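Local coordinates for Lip_vut3, C2L (Metagenome, PDB 6NKD), which probably hydrolyses ester bonds of lipids such as lysophospholipids, as a lipase of the GDSL family in the SGNH hydrolase clan, at residues A[151-154]-A[155-159]; A[100-103]-A[104-108]; A[176-179]-A[180-184]; A[188-192]-A[193-197]; A[54-57]-A[58-61]. All blocks are in the same frame, centred on the assembly; numbering follows the deposited sequence.

From the N terminus the contacts come in the order 5, 2, 1, 3, 4. Each is local, a turn or two of one unbroken stretch, so none closes a long loop and none nests in or crosses another. Contact 5 lies on helix 53-59 and contact 2 on helix 98-122. Contact 1, on helix 144-157, packs directly on contact 2, with F153 set against S104 and C107. Contact 3 turns through helix 179-182 and contact 4 starts helix 192-204; they touch, about 8 Å between centres, where E181 O meets S191 OG beside the probable catalytic residues. Contacts 4 and 5 both reach a second subunit.

Contact 1 of 5, residues A[151-154]-A[155-159]; sequences SGFN and RHLKQ
F153 and L157, one turn apart on helix 144-157, lean together at their ends, with F153 CE2 4.0 Å from L157 CD2. The methyl approaches the ring at a slant. In both residues CG stands anti to the backbone N (chi1 171° in F153, -171° in L157), which carries ring and isobutyl group off the helix in the same general direction. That direction is toward helix 98-122, where F153 meets S104, C107 and Y111, and L157 also rests on Y111. Helix 144-157 is the connecting helix of the beta-alpha-beta unit that joins strands 130-134 and 166-169 of the parallel sheet, as expected for an SGNH hydrolase fold. Elsewhere round the helix the contacts gather at G152. R155 places CG between its backbone N and carbonyl carbon (chi1 63°), and this methylene comes 3.3 Å from G152 O; the extended chain then runs back along the helix until NE is 3.8 Å from G152 CA. H156 sets its ring beside the same carbonyl, but ND1 at 3.2 Å from G152 O is badly angled for a hydrogen bond, and the oxygen instead accepts H156 N. N154 O receives K158 N at 3.0 Å and, more weakly, L157 N, while its side-chain ND2 reaches away to bond L136 O.

Contact 2 of 5, residues A[100-103]-A[104-108]; sequences FLEA and SSHCQ
This is a packing contact between successive turns near the start of helix 98-122, in which F100 lays its ring against S104 and E102 stands beside H106. S104 CB is 4.1 Å from the centroid of the F100 ring, an off-centre CH-pi contact 30° from the ring normal, with F100 CE2 the closest ring atom at 3.7 Å. F100 has CG anti to its own N (chi1 178°), and from there the ring reaches along the helix to S104; W149 of helix 144-157 stacks on the same ring. In the alpha/beta architecture of the GDSL hydrolases, helix 98-122 packs here on helix 144-157 and, through F100 and A103 on S87, on helix 81-94; a disulfide between C107 and C80 fastens it further. On the exposed side the E102 carbonyl oxygen sits over one face of the H106 ring, toward its rim and 3.4 Å from CD2. The same oxygen accepts H106 N at 3.2 Å. The E102 side chain bends at chi2 and crosses the imidazole at a slant, carboxylate and ring planes 27° apart, yet E102 OE2 and H106 NE2 stay 3.9 Å from each other, too far for a hydrogen bond. E102 OE1 is weakly bonded to H98. One residue further along, C107 N donates to A103 O (3.2 Å), and C107 SG passes 3.6 Å from that oxygen.

Contact 3 of 5, residues A[176-179]-A[180-184]; sequences KGRE and KEYLS. With EDO (1,2-ethanediol), chain E.
R178 O accepts Y182 N at 2.9 Å, met almost head-on, and takes a weaker bond from E181 N, which winds the chain into the short, loosely bonded helix 179-182 after G177 has turned with a positive phi (91°). The R178 and Y182 side chains run alongside each other in the same direction. R178 CB lies over the tyrosine face, 4.0 Å from its centroid in a CH-pi contact, and R178 CD follows, 3.6 Å from Y182 CE2. Y182 OH ends in a 3.0 Å hydrogen bond to O1 of a bound ethanediol. E179 folds back at chi2, and its OE2 accepts G177 N (3.0 Å) from above the carboxylate plane. Replacing Y182 with an alanine would probably strip the arginine's aliphatic stem of its flat support and let it swing more freely. L183 packs on Y137 and P139, while Y182 bonds through its backbone to S191 and sets its side chain on R193 and A197 of helix 192-204.

Contact 4 of 5, residues A[188-192]-A[193-197]; sequences VHPSS and RGYEA. With SO4 (sulfate ion), chain C.
S191 turns OG between its backbone N and carbonyl carbon (chi1 59°), facing G194 N, while Y195 holds CG anti to its carbonyl carbon (chi1 -78°) and swings its ring over P190. S191 is the N-cap of helix 192-204, which follows the probable catalytic H189 of the GDSL lipase. The capping bond, G194 N to S191 OG, is weak at 3.3 Å; the hydroxyl is also hydrogen-bonded to E181 O, and S191 O accepts Y195 N at 2.8 Å. P190 CB sits over the middle of the tyrosine face, 3.9 Å from the centroid, a CH-pi contact only 11° off the normal. H189 itself bonds S11 OG through NE2 and D186 through ND1, the geometry of a Ser-His-Asp triad. A sulfate lies at the helix start, where S192 N donates to its O2 at 3.0 Å and R193 N to its O3. With a leucine replacing Y195, P190 is likely to lose the flat surface beneath its ring, and V16 O the hydroxyl bonded to it. That hydroxyl ends beside the proline too, with Y195 OH 3.5 Å from P190 CD.

Contact 5 of 5, residues A[54-57]-A[58-61]; sequences SEIL and AMLN
Apolar contact comes from I56 and M59, a selenomethionine, whose side chains run next to each other in the same direction, with I56 CG2 3.7 Å from M59 CE. The bend at chi3 (-32°) folds CE back toward the isoleucine, and the CG2 branch, anti to the backbone N, is the one that meets this methyl. The backbone bonds are mixed: A58 N reaches S54 O in a 3.0 Å bond, whereas M59 N is shared weakly between E55 O and I56 O, and L60 N has a weak 3.3 Å bond to L57 O. I56 O is also flanked by carbon atoms, M59 CE at 3.6 Å and L60 CG at 3.7 Å. Polar side chains look elsewhere. S54 OG is hydrogen-bonded to E102 of a second subunit, and E55 accepts E52 N through OE1. The E55 carboxylate also lies close to that neighbouring E102, a like-charged pair in which one group might be protonated. F100 of the second subunit packs on E55, A58 and M59, and F21 of a third subunit on M59. Helix 53-59 thus takes part in contacts with two other subunits, and it begins three residues after G50, a probable substrate-binding residue of the GDSL active site.

Contact 1 of 5, residues A[151-154]-A[155-159]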
loop_
_atom_site.group_PDB
_atom_site.type_symbol
_atom_site.label_atom_id
_atom_site.label_comp_id
_atom_site.label_asym_id
_atom_site.label_seq_id
_atom_site.Cartn_x
_atom_site.Cartn_y
_atom_site.Cartn_z
ATOM N N SER A 151 -8.359 -9.780 29.831
ATOM C CA SER A 151 -7.925 -10.797 30.783
ATOM C C SER A 151 -8.921 -11.947 30.855
ATOM O O SER A 151 -8.525 -13.113 30.968
ATOM C CB SER A 151 -7.725 -10.177 32.165
ATOM O OG SER A 151 -6.746 -9.152 32.133
ATOM N N GLY A 152 -10.218 -11.638 30.789
ATOM C CA GLY A 152 -11.218 -12.691 30.829
ATOM C C GLY A 152 -11.188 -13.564 29.589
ATOM O O GLY A 152 -11.363 -14.782 29.671
ATOM N N PHE A 153 -10.965 -12.952 28.424
ATOM C CA PHE A 153 -10.853 -13.731 27.197
ATOM C C PHE A 153 -9.614 -14.615 27.209
ATOM O O PHE A 153 -9.620 -15.696 26.612
ATOM C CB PHE A 153 -10.833 -12.797 25.985
ATOM C CG PHE A 153 -10.507 -13.486 24.690
ATOM C CD1 PHE A 153 -11.485 -14.167 23.986
ATOM C CD2 PHE A 153 -9.221 -13.449 24.175
ATOM C CE1 PHE A 153 -11.187 -14.802 22.794
ATOM C CE2 PHE A 153 -8.916 -14.083 22.985
ATOM C CZ PHE A 153 -9.900 -14.759 22.293
ATOM N N ASN A 154 -8.551 -14.184 27.891
ATOM C CA ASN A 154 -7.302 -14.935 27.877
ATOM C C ASN A 154 -7.354 -16.142 28.806
ATOM O O ASN A 154 -6.812 -17.203 28.475
ATOM C CB ASN A 154 -6.133 -14.021 28.246
ATOM C CG ASN A 154 -5.737 -13.096 27.109
ATOM O OD1 ASN A 154 -6.354 -13.101 26.042
ATOM N ND2 ASN A 154 -4.704 -12.293 27.333
ATOM N N ARG A 155 -7.994 -16.010 29.971
ATOM C CA ARG A 155 -8.113 -17.162 30.859
ATOM C C ARG A 155 -9.072 -18.200 30.291
ATOM O O ARG A 155 -8.867 -19.404 30.488
ATOM C CB ARG A 155 -8.554 -16.721 32.258
ATOM C CG ARG A 155 -9.924 -16.062 32.327
ATOM C CD ARG A 155 -10.295 -15.704 33.761
ATOM N NE ARG A 155 -11.594 -15.039 33.841
ATOM C CZ ARG A 155 -12.743 -15.665 34.077
ATOM N NH1 ARG A 155 -12.763 -16.979 34.264
ATOM N NH2 ARG A 155 -13.876 -14.977 34.131
ATOM N N HIS A 156 -10.112 -17.761 29.578
ATOM C CA HIS A 156 -10.977 -18.694 28.871
ATOM C C HIS A 156 -10.297 -19.281 27.644
ATOM O O HIS A 156 -10.672 -20.372 27.201
ATOM C CB HIS A 156 -12.281 -18.002 28.466
ATOM C CG HIS A 156 -13.171 -17.657 29.621
ATOM N ND1 HIS A 156 -14.049 -16.595 29.592
ATOM C CD2 HIS A 156 -13.326 -18.239 30.835
ATOM C CE1 HIS A 156 -14.703 -16.534 30.739
ATOM N NE2 HIS A 156 -14.283 -17.521 31.510
ATOM N N LEU A 157 -9.304 -18.584 27.088
ATOM C CA LEU A 157 -8.578 -19.105 25.936
ATOM C C LEU A 157 -7.556 -20.157 26.343
ATOM O O LEU A 157 -7.254 -21.059 25.554
ATOM C CB LEU A 157 -7.890 -17.962 25.187
ATOM C CG LEU A 157 -7.262 -18.294 23.833
ATOM C CD1 LEU A 157 -8.332 -18.655 22.814
ATOM C CD2 LEU A 157 -6.409 -17.139 23.329
ATOM N N LYS A 158 -7.022 -20.065 27.563
ATOM C CA LYS A 158 -6.059 -21.047 28.043
ATOM C C LYS A 158 -6.681 -22.424 28.241
ATOM O O LYS A 158 -5.942 -23.403 28.390
ATOM C CB LYS A 158 -5.426 -20.564 29.351
ATOM C CG LYS A 158 -4.086 -21.214 29.678
ATOM C CD LYS A 158 -3.588 -20.810 31.057
ATOM C CE LYS A 158 -2.291 -21.524 31.407
ATOM N NZ LYS A 158 -1.876 -21.271 32.816
ATOM N N GLN A 159 -8.014 -22.520 28.244
ATOM C CA GLN A 159 -8.666 -23.822 28.342
ATOM C C GLN A 159 -8.328 -24.707 27.151
ATOM O O GLN A 159 -8.358 -25.938 27.263
ATOM C CB GLN A 159 -10.181 -23.641 28.448
ATOM C CG GLN A 159 -10.636 -22.750 29.594
ATOM C CD GLN A 159 -10.736 -23.493 30.912
ATOM O OE1 GLN A 159 -10.063 -23.148 31.884
ATOM N NE2 GLN A 159 -11.586 -24.512 30.955
#

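Contact 2 of 5, residues A[100-103]-A[104-108]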
loop_
_atom_site.group_PDB
_atom_site.type_symbol
_atom_site.label_atom_id
_atom_site.label_comp_id
_atom_site.label_asym_id
_atom_site.label_seq_id
_atom_site.Cartn_x
_atom_site.Cartn_y
_atom_site.Cartn_z
ATOM N N PHE A 100 -18.948 -7.158 24.790
ATOM C CA PHE A 100 -17.693 -7.826 24.468
ATOM C C PHE A 100 -17.709 -9.285 24.901
ATOM O O PHE A 100 -17.132 -10.138 24.220
ATOM C CB PHE A 100 -16.512 -7.099 25.113
ATOM C CG PHE A 100 -15.178 -7.753 24.854
ATOM C CD1 PHE A 100 -14.483 -7.506 23.680
ATOM C CD2 PHE A 100 -14.621 -8.620 25.783
ATOM C CE1 PHE A 100 -13.259 -8.110 23.438
ATOM C CE2 PHE A 100 -13.396 -9.224 25.547
ATOM C CZ PHE A 100 -12.716 -8.969 24.374
ATOM N N LEU A 101 -18.359 -9.586 26.028
ATOM C CA LEU A 101 -18.417 -10.968 26.493
ATOM C C LEU A 101 -19.120 -11.859 25.476
ATOM O O LEU A 101 -18.750 -13.025 25.300
ATOM C CB LEU A 101 -19.118 -11.042 27.850
ATOM C CG LEU A 101 -18.504 -10.234 28.996
ATOM C CD1 LEU A 101 -19.060 -10.704 30.333
ATOM C CD2 LEU A 101 -16.984 -10.313 28.985
ATOM N N GLU A 102 -20.133 -11.323 24.790
ATOM C CA GLU A 102 -20.773 -12.075 23.718
ATOM C C GLU A 102 -19.843 -12.219 22.519
ATOM O O GLU A 102 -19.772 -13.290 21.905
ATOM C CB GLU A 102 -22.080 -11.397 23.305
ATOM C CG GLU A 102 -22.929 -12.219 22.346
ATOM C CD GLU A 102 -23.638 -13.371 23.031
ATOM O OE1 GLU A 102 -24.778 -13.174 23.503
ATOM O OE2 GLU A 102 -23.053 -14.473 23.108
ATOM N N ALA A 103 -19.120 -11.150 22.173
ATOM C CA ALA A 103 -18.172 -11.225 21.065
ATOM C C ALA A 103 -16.971 -12.089 21.426
ATOM O O ALA A 103 -16.483 -12.864 20.594
ATOM C CB ALA A 103 -17.725 -9.821 20.660
ATOM N N SER A 104 -16.477 -11.963 22.661
ATOM C CA SER A 104 -15.398 -12.830 23.124
ATOM C C SER A 104 -15.834 -14.290 23.163
ATOM O O SER A 104 -15.014 -15.189 22.941
ATOM C CB SER A 104 -14.921 -12.375 24.504
ATOM O OG SER A 104 -14.211 -13.402 25.173
ATOM N N SER A 105 -17.114 -14.544 23.440
ATOM C CA SER A 105 -17.615 -15.914 23.423
ATOM C C SER A 105 -17.624 -16.491 22.013
ATOM O O SER A 105 -17.476 -17.706 21.842
ATOM C CB SER A 105 -19.017 -15.968 24.028
ATOM O OG SER A 105 -19.532 -17.290 24.012
ATOM N N HIS A 106 -17.795 -15.643 20.996
ATOM C CA HIS A 106 -17.784 -16.131 19.621
ATOM C C HIS A 106 -16.374 -16.485 19.170
ATOM O O HIS A 106 -16.179 -17.454 18.427
ATOM C CB HIS A 106 -18.401 -15.090 18.687
ATOM C CG HIS A 106 -19.877 -14.921 18.862
ATOM N ND1 HIS A 106 -20.603 -13.968 18.181
ATOM C CD2 HIS A 106 -20.765 -15.585 19.639
ATOM C CE1 HIS A 106 -21.874 -14.050 18.532
ATOM N NE2 HIS A 106 -21.999 -15.025 19.416
ATOM N N CYS A 107 -15.378 -15.711 19.609
ATOM C CA CYS A 107 -13.995 -16.005 19.245
ATOM C C CYS A 107 -13.534 -17.318 19.864
ATOM O O CYS A 107 -12.933 -18.160 19.187
ATOM C CB CYS A 107 -13.082 -14.859 19.681
ATOM S SG CYS A 107 -13.348 -13.287 18.835
ATOM N N GLN A 108 -13.803 -17.508 21.160
ATOM C CA GLN A 108 -13.417 -18.749 21.822
ATOM C C GLN A 108 -14.099 -19.954 21.185
ATOM O O GLN A 108 -13.533 -21.053 21.167
ATOM C CB GLN A 108 -13.746 -18.668 23.313
ATOM C CG GLN A 108 -12.745 -19.365 24.223
ATOM C CD GLN A 108 -13.144 -20.788 24.559
ATOM O OE1 GLN A 108 -13.455 -21.101 25.708
ATOM N NE2 GLN A 108 -13.131 -21.661 23.559
#

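Contact 3 of 5, residues A[176-179]-A[180-184]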
loop_
_atom_site.group_PDB
_atom_site.type_symbol
_atom_site.label_atom_id
_atom_site.label_comp_id
_atom_site.label_asym_id
_atom_site.label_seq_id
_atom_site.Cartn_x
_atom_site.Cartn_y
_atom_site.Cartn_z
ATOM N N LYS A 176 2.569 -6.107 28.416
ATOM C CA LYS A 176 2.160 -5.367 29.604
ATOM C C LYS A 176 3.336 -4.576 30.164
ATOM O O LYS A 176 4.390 -5.144 30.469
ATOM C CB LYS A 176 1.597 -6.310 30.665
ATOM C CG LYS A 176 0.915 -5.574 31.815
ATOM C CD LYS A 176 0.244 -6.530 32.784
ATOM C CE LYS A 176 -0.594 -5.778 33.808
ATOM N NZ LYS A 176 -1.254 -6.699 34.775
ATOM N N GLY A 177 3.151 -3.263 30.299
ATOM C CA GLY A 177 4.180 -2.385 30.805
ATOM C C GLY A 177 5.078 -1.775 29.753
ATOM O O GLY A 177 5.800 -0.817 30.061
ATOM N N ARG A 178 5.057 -2.290 28.524
ATOM C CA ARG A 178 5.913 -1.805 27.448
ATOM C C ARG A 178 5.099 -1.406 26.220
ATOM O O ARG A 178 5.576 -1.510 25.088
ATOM C CB ARG A 178 6.960 -2.857 27.082
ATOM C CG ARG A 178 7.795 -3.320 28.264
ATOM C CD ARG A 178 8.707 -4.476 27.891
ATOM N NE ARG A 178 9.403 -5.008 29.059
ATOM C CZ ARG A 178 10.586 -4.579 29.482
ATOM N NH1 ARG A 178 11.213 -3.609 28.830
ATOM N NH2 ARG A 178 11.145 -5.120 30.556
ATOM N N GLU A 179 3.866 -0.941 26.435
ATOM C CA GLU A 179 3.008 -0.546 25.325
ATOM C C GLU A 179 3.534 0.681 24.593
ATOM O O GLU A 179 3.149 0.913 23.443
ATOM C CB GLU A 179 1.584 -0.278 25.822
ATOM C CG GLU A 179 0.902 -1.470 26.479
ATOM C CD GLU A 179 1.248 -1.616 27.951
ATOM O OE1 GLU A 179 1.979 -0.755 28.485
ATOM O OE2 GLU A 179 0.785 -2.595 28.575
ATOM N N LYS A 180 4.403 1.468 25.231
ATOM C CA LYS A 180 4.937 2.657 24.578
ATOM C C LYS A 180 5.910 2.288 23.464
ATOM O O LYS A 180 5.911 2.920 22.401
ATOM C CB LYS A 180 5.618 3.556 25.606
ATOM C CG LYS A 180 6.131 4.870 25.044
ATOM C CD LYS A 180 6.810 5.691 26.127
ATOM C CE LYS A 180 7.206 7.066 25.619
ATOM N NZ LYS A 180 8.190 6.979 24.507
ATOM N N GLU A 181 6.741 1.268 23.682
ATOM C CA GLU A 181 7.753 0.883 22.708
ATOM C C GLU A 181 7.369 -0.327 21.868
ATOM O O GLU A 181 7.950 -0.521 20.795
ATOM C CB GLU A 181 9.088 0.595 23.407
ATOM C CG GLU A 181 8.964 0.093 24.837
ATOM C CD GLU A 181 8.865 1.225 25.843
ATOM O OE1 GLU A 181 8.243 1.021 26.907
ATOM O OE2 GLU A 181 9.403 2.319 25.567
ATOM N N TYR A 182 6.415 -1.138 22.318
ATOM C CA TYR A 182 6.027 -2.334 21.584
ATOM C C TYR A 182 4.825 -2.115 20.673
ATOM O O TYR A 182 4.465 -3.025 19.919
ATOM C CB TYR A 182 5.738 -3.485 22.557
ATOM C CG TYR A 182 6.980 -4.117 23.154
ATOM C CD1 TYR A 182 8.251 -3.658 22.823
ATOM C CD2 TYR A 182 6.880 -5.182 24.040
ATOM C CE1 TYR A 182 9.384 -4.236 23.365
ATOM C CE2 TYR A 182 8.008 -5.769 24.585
ATOM C CZ TYR A 182 9.256 -5.293 24.244
ATOM O OH TYR A 182 10.379 -5.874 24.787
ATOM N N LEU A 183 4.201 -0.941 20.717
ATOM C CA LEU A 183 3.100 -0.602 19.830
ATOM C C LEU A 183 3.559 0.415 18.793
ATOM O O LEU A 183 4.481 1.200 19.034
ATOM C CB LEU A 183 1.906 -0.048 20.612
ATOM C CG LEU A 183 1.243 -1.005 21.605
ATOM C CD1 LEU A 183 0.029 -0.349 22.246
ATOM C CD2 LEU A 183 0.857 -2.310 20.926
ATOM N N SER A 184 2.902 0.399 17.638
ATOM C CA SER A 184 3.305 1.231 16.513
ATOM C C SER A 184 2.657 2.611 16.635
ATOM O O SER A 184 2.222 3.017 17.715
ATOM C CB SER A 184 2.954 0.532 15.196
ATOM O OG SER A 184 1.554 0.371 15.065
HETATM C C1 EDO E . 13.207 -3.801 23.451
HETATM O O1 EDO E . 13.104 -5.192 23.777
HETATM C C2 EDO E . 13.091 -2.970 24.723
HETATM O O2 EDO E . 13.131 -1.576 24.392
#

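Contact 4 of 5, residues A[188-192]-A[193-197]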
loop_
_atom_site.group_PDB
_atom_site.type_symbol
_atom_site.label_atom_id
_atom_site.label_comp_id
_atom_site.label_asym_id
_atom_site.label_seq_id
_atom_site.Cartn_x
_atom_site.Cartn_y
_atom_site.Cartn_z
ATOM N N VAL A 188 -2.326 0.684 18.449
ATOM C CA VAL A 188 -3.065 -0.569 18.571
ATOM C C VAL A 188 -2.283 -1.700 17.913
ATOM O O VAL A 188 -2.334 -2.849 18.369
ATOM C CB VAL A 188 -4.481 -0.454 17.973
ATOM C CG1 VAL A 188 -5.292 0.602 18.709
ATOM C CG2 VAL A 188 -4.415 -0.130 16.495
ATOM N N HIS A 189 -1.546 -1.384 16.827
ATOM C CA HIS A 189 -0.784 -2.449 16.196
ATOM C C HIS A 189 0.657 -2.443 16.694
ATOM O O HIS A 189 1.193 -1.389 17.050
ATOM C CB HIS A 189 -0.805 -2.303 14.670
ATOM C CG HIS A 189 -2.100 -2.720 14.048
ATOM N ND1 HIS A 189 -3.075 -1.818 13.678
ATOM C CD2 HIS A 189 -2.590 -3.945 13.746
ATOM C CE1 HIS A 189 -4.105 -2.469 13.167
ATOM N NE2 HIS A 189 -3.835 -3.763 13.198
ATOM N N PRO A 190 1.303 -3.605 16.742
ATOM C CA PRO A 190 2.656 -3.672 17.300
ATOM C C PRO A 190 3.675 -2.982 16.406
ATOM O O PRO A 190 3.452 -2.741 15.218
ATOM C CB PRO A 190 2.939 -5.177 17.386
ATOM C CG PRO A 190 1.607 -5.844 17.238
ATOM C CD PRO A 190 0.800 -4.936 16.370
ATOM N N SER A 191 4.812 -2.666 17.012
ATOM C CA SER A 191 5.974 -2.159 16.306
ATOM C C SER A 191 6.913 -3.320 15.988
ATOM O O SER A 191 6.642 -4.480 16.314
ATOM C CB SER A 191 6.676 -1.091 17.144
ATOM O OG SER A 191 7.077 -1.627 18.395
ATOM N N SER A 192 8.036 -3.003 15.339
ATOM C CA SER A 192 9.048 -4.024 15.089
ATOM C C SER A 192 9.601 -4.579 16.396
ATOM O O SER A 192 9.906 -5.774 16.491
ATOM C CB SER A 192 10.171 -3.453 14.226
ATOM O OG SER A 192 9.718 -3.219 12.904
ATOM N N ARG A 193 9.733 -3.726 17.415
ATOM C CA ARG A 193 10.099 -4.212 18.743
ATOM C C ARG A 193 9.046 -5.174 19.278
ATOM O O ARG A 193 9.374 -6.239 19.814
ATOM C CB ARG A 193 10.283 -3.039 19.704
ATOM C CG ARG A 193 11.515 -2.192 19.458
ATOM C CD ARG A 193 11.645 -1.133 20.538
ATOM N NE ARG A 193 12.886 -0.376 20.421
ATOM C CZ ARG A 193 13.002 0.761 19.746
ATOM N NH1 ARG A 193 11.948 1.274 19.126
ATOM N NH2 ARG A 193 14.170 1.387 19.692
ATOM N N GLY A 194 7.768 -4.811 19.140
ATOM C CA GLY A 194 6.706 -5.674 19.631
ATOM C C GLY A 194 6.632 -6.992 18.882
ATOM O O GLY A 194 6.423 -8.048 19.483
ATOM N N TYR A 195 6.798 -6.946 17.559
ATOM C CA TYR A 195 6.814 -8.181 16.785
ATOM C C TYR A 195 8.033 -9.028 17.126
ATOM O O TYR A 195 7.949 -10.261 17.166
ATOM C CB TYR A 195 6.777 -7.873 15.290
ATOM C CG TYR A 195 5.404 -7.506 14.779
ATOM C CD1 TYR A 195 4.354 -8.411 14.851
ATOM C CD2 TYR A 195 5.162 -6.264 14.210
ATOM C CE1 TYR A 195 3.097 -8.085 14.381
ATOM C CE2 TYR A 195 3.908 -5.929 13.735
ATOM C CZ TYR A 195 2.880 -6.843 13.823
ATOM O OH TYR A 195 1.630 -6.514 13.351
ATOM N N GLU A 196 9.175 -8.384 17.373
ATOM C CA GLU A 196 10.359 -9.135 17.770
ATOM C C GLU A 196 10.138 -9.825 19.109
ATOM O O GLU A 196 10.489 -10.999 19.276
ATOM C CB GLU A 196 11.576 -8.212 17.829
ATOM C CG GLU A 196 12.859 -8.911 18.241
ATOM C CD GLU A 196 13.217 -10.064 17.323
ATOM O OE1 GLU A 196 13.151 -9.890 16.087
ATOM O OE2 GLU A 196 13.557 -11.150 17.838
ATOM N N ALA A 197 9.539 -9.116 20.068
ATOM C CA ALA A 197 9.262 -9.717 21.367
ATOM C C ALA A 197 8.238 -10.839 21.259
ATOM O O ALA A 197 8.312 -11.817 22.012
ATOM C CB ALA A 197 8.784 -8.647 22.348
HETATM S S SO4 C . 9.875 0.199 15.702
HETATM O O1 SO4 C . 9.576 1.439 16.416
HETATM O O2 SO4 C . 8.761 -0.135 14.822
HETATM O O3 SO4 C . 10.079 -0.881 16.664
HETATM O O4 SO4 C . 11.083 0.376 14.901
#

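Contact 5 of 5, residues A[54-57]-A[58-61]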
loop_
_atom_site.group_PDB
_atom_site.type_symbol
_atom_site.label_atom_id
_atom_site.label_comp_id
_atom_site.label_asym_id
_atom_site.label_seq_id
_atom_site.Cartn_x
_atom_site.Cartn_y
_atom_site.Cartn_z
ATOM N N SER A 54 -14.433 -16.042 12.633
ATOM C CA SER A 54 -15.353 -16.904 11.896
ATOM C C SER A 54 -14.866 -17.134 10.471
ATOM O O SER A 54 -14.972 -18.247 9.943
ATOM C CB SER A 54 -16.757 -16.300 11.896
ATOM O OG SER A 54 -16.782 -15.063 11.207
ATOM N N GLU A 55 -14.325 -16.093 9.835
ATOM C CA GLU A 55 -13.801 -16.246 8.483
ATOM C C GLU A 55 -12.591 -17.169 8.465
ATOM O O GLU A 55 -12.468 -18.024 7.580
ATOM C CB GLU A 55 -13.438 -14.879 7.906
ATOM C CG GLU A 55 -14.616 -13.933 7.774
ATOM C CD GLU A 55 -14.189 -12.482 7.744
ATOM O OE1 GLU A 55 -13.114 -12.174 8.298
ATOM O OE2 GLU A 55 -14.921 -11.651 7.168
ATOM N N ILE A 56 -11.690 -17.014 9.439
ATOM C CA ILE A 56 -10.509 -17.869 9.518
ATOM C C ILE A 56 -10.916 -19.332 9.636
ATOM O O ILE A 56 -10.265 -20.223 9.076
ATOM C CB ILE A 56 -9.615 -17.428 10.692
ATOM C CG1 ILE A 56 -9.197 -15.965 10.521
ATOM C CG2 ILE A 56 -8.391 -18.322 10.806
ATOM C CD1 ILE A 56 -8.361 -15.429 11.662
ATOM N N LEU A 57 -12.004 -19.602 10.360
ATOM C CA LEU A 57 -12.518 -20.966 10.439
ATOM C C LEU A 57 -13.085 -21.418 9.098
ATOM O O LEU A 57 -12.907 -22.575 8.700
ATOM C CB LEU A 57 -13.578 -21.058 11.536
ATOM C CG LEU A 57 -14.433 -22.326 11.599
ATOM C CD1 LEU A 57 -13.563 -23.566 11.734
ATOM C CD2 LEU A 57 -15.424 -22.237 12.748
ATOM N N ALA A 58 -13.761 -20.517 8.383
ATOM C CA ALA A 58 -14.319 -20.866 7.083
ATOM C C ALA A 58 -13.245 -21.044 6.018
ATOM O O ALA A 58 -13.516 -21.662 4.983
ATOM C CB ALA A 58 -15.324 -19.802 6.639
HETATM N N MSE A 59 -12.044 -20.521 6.243
HETATM C CA MSE A 59 -10.951 -20.683 5.292
HETATM C C MSE A 59 -10.469 -22.124 5.243
HETATM O O MSE A 59 -10.021 -22.603 4.202
HETATM C CB MSE A 59 -9.773 -19.778 5.650
HETATM C CG MSE A 59 -10.071 -18.298 5.656
HETATM SE SE MSE A 59 -8.450 -17.301 6.050
HETATM C CE MSE A 59 -7.580 -18.595 7.221
ATOM N N LEU A 60 -10.559 -22.812 6.383
ATOM C CA LEU A 60 -10.017 -24.161 6.491
ATOM C C LEU A 60 -10.709 -25.155 5.568
ATOM O O LEU A 60 -10.191 -26.260 5.382
ATOM C CB LEU A 60 -10.103 -24.642 7.941
ATOM C CG LEU A 60 -9.299 -23.821 8.952
ATOM C CD1 LEU A 60 -9.235 -24.532 10.295
ATOM C CD2 LEU A 60 -7.900 -23.530 8.426
ATOM N N ASN A 61 -11.856 -24.799 4.991
ATOM C CA ASN A 61 -12.493 -25.647 3.993
ATOM C C ASN A 61 -12.023 -25.341 2.578
ATOM O O ASN A 61 -12.357 -26.094 1.656
ATOM C CB ASN A 61 -14.017 -25.510 4.069
ATOM C CG ASN A 61 -14.725 -26.849 3.964
ATOM O OD1 ASN A 61 -14.176 -27.883 4.345
ATOM N ND2 ASN A 61 -15.949 -26.836 3.446
#